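Local coordinates for amino acid adenylation domain-containing protein (Bacillus stratosphericus LAMA 585, PDB 6ULY), which probably activates an alpha-keto acid as its acyl adenylate for nonribosomal depsipeptide synthesis, at residues 97-102 against 220-225. Numbering follows the deposited sequence.
Sequences LVSAAP and PLDHIG. With QA7 (5'-O-{(S)-hydroxy[(4-methyl-2-oxopentanoyl)oxy]phosphoryl}adenosine), chain C.
Both Asp222 and Ser99 turn their first torsion to nearly +60° (chi1 58° and 59°), placing CG of one and OG of the other between backbone N and carbonyl carbon. In Asp222 this sets the carboxylate beside the backbone and CB of Ser99. The two side chains meet through carbon: Ser99 CB lies 3.4 Å from Asp222 OD2. Ser99 OG stays 4.1 Å from Asp222 OD1. The two side chains therefore meet by van der Waals contact, continued by Asp222 CB against Val98 C at 3.8 Å. Deeper in, Leu97 extends CD1 to the carbonyl oxygen of Leu221, 4.0 Å away, while the Leu221 side chain leads off to helix 78-91.

Asp222 sits at the third position of a type I beta turn, closed by His223 N bonding Pro220 O (3.0 Å). His223 then takes the N-cap of helix 224-237: its ND1 accepts from Gly225 N at 3.1 Å, which helps fix the ring. Next to ND1 on the ring edge, His223 CE1 lies 3.3 Å from QA7 O30, near the ring plane, and the rings of His223 and Trp269 meet edge-to-face. Thus the end of strand 94-97 and the chain that follows it, in the ANL-family adenylation domain, pack against the turn leading into a capped helix whose first residues line the acyl-adenylate pocket.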
ATOM      1  N   LEU A  97     -16.389 -13.123   3.681  1.00 38.20           N
ATOM      2  CA  LEU A  97     -16.407 -12.778   5.096  1.00 37.33           C
ATOM      3  C   LEU A  97     -15.757 -11.414   5.283  1.00 42.19           C
ATOM      4  O   LEU A  97     -14.544 -11.265   5.097  1.00 49.23           O
ATOM      5  CB  LEU A  97     -15.687 -13.850   5.909  1.00 43.64           C
ATOM      6  CG  LEU A  97     -16.103 -15.297   5.624  1.00 42.27           C
ATOM      7  CD1 LEU A  97     -15.429 -16.242   6.604  1.00 38.67           C
ATOM      8  CD2 LEU A  97     -17.611 -15.449   5.683  1.00 41.15           C
ATOM      9  N   VAL A  98     -16.562 -10.415   5.640  1.00 44.22           N
ATOM     10  CA  VAL A  98     -16.062  -9.079   5.949  1.00 45.01           C
ATOM     11  C   VAL A  98     -17.011  -8.432   6.946  1.00 50.12           C
ATOM     12  O   VAL A  98     -18.236  -8.521   6.812  1.00 49.70           O
ATOM     13  CB  VAL A  98     -15.908  -8.218   4.675  1.00 50.38           C
ATOM     14  CG1 VAL A  98     -17.227  -8.107   3.933  1.00 46.84           C
ATOM     15  CG2 VAL A  98     -15.362  -6.834   5.027  1.00 48.68           C
ATOM     16  N   SER A  99     -16.436  -7.785   7.954  1.00 55.20           N
ATOM     17  CA  SER A  99     -17.245  -7.158   8.988  1.00 54.90           C
ATOM     18  C   SER A  99     -18.115  -6.062   8.390  1.00 55.60           C
ATOM     19  O   SER A  99     -17.779  -5.456   7.368  1.00 49.54           O
ATOM     20  CB  SER A  99     -16.356  -6.569  10.083  1.00 59.22           C
ATOM     21  OG  SER A  99     -15.465  -5.613   9.538  1.00 76.49           O
ATOM     22  N   ALA A 100     -19.249  -5.814   9.038  1.00 52.53           N
ATOM     23  CA  ALA A 100     -20.099  -4.702   8.657  1.00 52.25           C
ATOM     24  C   ALA A 100     -19.407  -3.383   8.988  1.00 49.47           C
ATOM     25  O   ALA A 100     -18.548  -3.305   9.870  1.00 53.17           O
ATOM     26  CB  ALA A 100     -21.445  -4.786   9.375  1.00 50.54           C
ATOM     27  N   ALA A 101     -19.790  -2.337   8.263  1.00 48.27           N
ATOM     28  CA  ALA A 101     -19.207  -1.029   8.502  1.00 50.76           C
ATOM     29  C   ALA A 101     -19.712  -0.456   9.826  1.00 52.63           C
ATOM     30  O   ALA A 101     -20.826  -0.762  10.260  1.00 47.37           O
ATOM     31  CB  ALA A 101     -19.550  -0.075   7.362  1.00 49.76           C
ATOM     32  N   PRO A 102     -18.909   0.378  10.493  1.00 59.29           N
ATOM     33  CA  PRO A 102     -19.416   1.057  11.697  1.00 51.36           C
ATOM     34  C   PRO A 102     -20.621   1.936  11.416  1.00 54.13           C
ATOM     35  O   PRO A 102     -21.466   2.120  12.302  1.00 54.01           O
ATOM     36  CB  PRO A 102     -18.210   1.878  12.174  1.00 57.25           C
ATOM     37  CG  PRO A 102     -17.345   2.037  10.958  1.00 60.32           C
ATOM     38  CD  PRO A 102     -17.529   0.780  10.166  1.00 54.89           C
ATOM     39  N   PRO A 220     -15.049 -11.612  16.105  1.00 40.53           N
ATOM     40  CA  PRO A 220     -15.857 -11.622  14.877  1.00 43.67           C
ATOM     41  C   PRO A 220     -15.636 -12.876  14.043  1.00 46.82           C
ATOM     42  O   PRO A 220     -14.507 -13.339  13.863  1.00 39.06           O
ATOM     43  CB  PRO A 220     -15.376 -10.373  14.123  1.00 43.33           C
ATOM     44  CG  PRO A 220     -14.733  -9.516  15.150  1.00 48.10           C
ATOM     45  CD  PRO A 220     -14.146 -10.450  16.159  1.00 47.18           C
ATOM     46  N   LEU A 221     -16.736 -13.407  13.506  1.00 46.58           N
ATOM     47  CA  LEU A 221     -16.666 -14.517  12.564  1.00 47.53           C
ATOM     48  C   LEU A 221     -16.044 -14.116  11.234  1.00 45.30           C
ATOM     49  O   LEU A 221     -15.734 -14.996  10.425  1.00 44.30           O
ATOM     50  CB  LEU A 221     -18.061 -15.089  12.318  1.00 46.97           C
ATOM     51  CG  LEU A 221     -18.677 -15.902  13.456  1.00 47.14           C
ATOM     52  CD1 LEU A 221     -20.125 -16.242  13.126  1.00 49.22           C
ATOM     53  CD2 LEU A 221     -17.863 -17.167  13.716  1.00 41.22           C
ATOM     54  N   ASP A 222     -15.874 -12.817  10.981  1.00 47.47           N
ATOM     55  CA  ASP A 222     -15.150 -12.348   9.809  1.00 42.04           C
ATOM     56  C   ASP A 222     -13.642 -12.335  10.023  1.00 44.43           C
ATOM     57  O   ASP A 222     -12.900 -12.083   9.069  1.00 43.87           O
ATOM     58  CB  ASP A 222     -15.629 -10.947   9.420  1.00 50.73           C
ATOM     59  CG  ASP A 222     -15.460  -9.940  10.541  1.00 55.32           C
ATOM     60  OD1 ASP A 222     -14.361  -9.351  10.658  1.00 55.83           O
ATOM     61  OD2 ASP A 222     -16.427  -9.741  11.308  1.00 58.56           O
ATOM     62  N   HIS A 223     -13.182 -12.577  11.248  1.00 41.00           N
ATOM     63  CA  HIS A 223     -11.773 -12.809  11.529  1.00 39.19           C
ATOM     64  C   HIS A 223     -11.468 -14.285  11.310  1.00 41.67           C
ATOM     65  O   HIS A 223     -12.257 -15.159  11.690  1.00 38.59           O
ATOM     66  CB  HIS A 223     -11.435 -12.397  12.966  1.00 39.15           C
ATOM     67  CG  HIS A 223      -9.965 -12.314  13.252  1.00 46.42           C
ATOM     68  ND1 HIS A 223      -9.094 -13.352  12.999  1.00 40.66           N
ATOM     69  CD2 HIS A 223      -9.219 -11.321  13.794  1.00 39.67           C
ATOM     70  CE1 HIS A 223      -7.873 -12.998  13.358  1.00 44.88           C
ATOM     71  NE2 HIS A 223      -7.922 -11.770  13.845  1.00 52.15           N
ATOM     72  N   ILE A 224     -10.318 -14.560  10.690  1.00 36.67           N
ATOM     73  CA  ILE A 224      -9.999 -15.928  10.286  1.00 36.85           C
ATOM     74  C   ILE A 224      -9.968 -16.854  11.494  1.00 33.47           C
ATOM     75  O   ILE A 224     -10.370 -18.021  11.405  1.00 37.76           O
ATOM     76  CB  ILE A 224      -8.667 -15.955   9.504  1.00 38.69           C
ATOM     77  CG1 ILE A 224      -8.503 -17.290   8.771  1.00 34.53           C
ATOM     78  CG2 ILE A 224      -7.476 -15.700  10.426  1.00 38.00           C
ATOM     79  CD1 ILE A 224      -9.321 -17.383   7.500  1.00 35.04           C
ATOM     80  N   GLY A 225      -9.503 -16.357  12.643  1.00 35.76           N
ATOM     81  CA  GLY A 225      -9.533 -17.163  13.853  1.00 36.89           C
ATOM     82  C   GLY A 225     -10.938 -17.424  14.358  1.00 42.01           C
ATOM     83  O   GLY A 225     -11.183 -18.427  15.038  1.00 33.00           O
TER
HETATM   84  C01 QA7 C 701      -3.914 -17.018  15.690  1.00 44.33           C
HETATM   85  C02 QA7 C 701      -4.903 -16.236  14.911  1.00 40.95           C
HETATM   86  C03 QA7 C 701      -5.874 -17.159  14.227  1.00 43.30           C
HETATM   87  C04 QA7 C 701      -4.089 -15.316  14.059  1.00 43.01           C
HETATM   88  C05 QA7 C 701      -4.538 -15.081  12.651  1.00 44.10           C
HETATM   89  C06 QA7 C 701      -4.692 -13.680  12.159  1.00 42.01           C
HETATM   90  C10 QA7 C 701      -2.333 -11.822  10.415  1.00 43.28           C
HETATM   91  C11 QA7 C 701      -1.309 -11.040  10.896  1.00 47.53           C
HETATM   92  C12 QA7 C 701       0.057 -11.842  10.804  1.00 49.13           C
HETATM   93  C13 QA7 C 701       0.737 -11.377  11.709  1.00 49.35           C
HETATM   94  C14 QA7 C 701      -0.298 -10.850  12.877  1.00 50.13           C
HETATM   95  C16 QA7 C 701      -1.013 -12.760  14.104  1.00 47.33           C
HETATM   96  C18 QA7 C 701       0.336 -12.760  15.755  1.00 44.48           C
HETATM   97  C19 QA7 C 701       1.086 -12.961  16.910  1.00 39.75           C
HETATM   98  C21 QA7 C 701       2.329 -11.173  16.426  1.00 45.70           C
HETATM   99  C23 QA7 C 701       0.647 -11.724  14.982  1.00 44.86           C
HETATM  100  N15 QA7 C 701      -0.221 -11.741  13.963  1.00 45.42           N
HETATM  101  N17 QA7 C 701      -0.689 -13.395  15.193  1.00 46.52           N
HETATM  102  N20 QA7 C 701       2.056 -12.164  17.195  1.00 47.49           N
HETATM  103  N22 QA7 C 701       1.667 -10.934  15.353  1.00 47.65           N
HETATM  104  N24 QA7 C 701       0.786 -14.049  17.737  1.00 43.04           N
HETATM  105  O07 QA7 C 701      -4.971 -13.393  10.870  1.00 48.97           O
HETATM  106  O09 QA7 C 701      -3.545 -11.165  10.432  1.00 48.93           O
HETATM  107  O25 QA7 C 701      -1.446 -10.825  12.369  1.00 45.76           O
HETATM  108  O26 QA7 C 701       1.485 -10.189  11.386  1.00 51.27           O
HETATM  109  O27 QA7 C 701       0.761 -11.829   9.476  1.00 49.27           O
HETATM  110  O28 QA7 C 701      -6.061 -11.319  10.372  1.00 59.20           O
HETATM  111  O29 QA7 C 701      -4.837 -12.251   8.752  1.00 42.14           O
HETATM  112  O30 QA7 C 701      -4.567 -12.842  12.902  1.00 45.83           O
HETATM  113  O31 QA7 C 701      -4.713 -15.965  11.963  1.00 46.39           O
HETATM  114  P08 QA7 C 701      -4.844 -11.997  10.128  1.00 53.97           P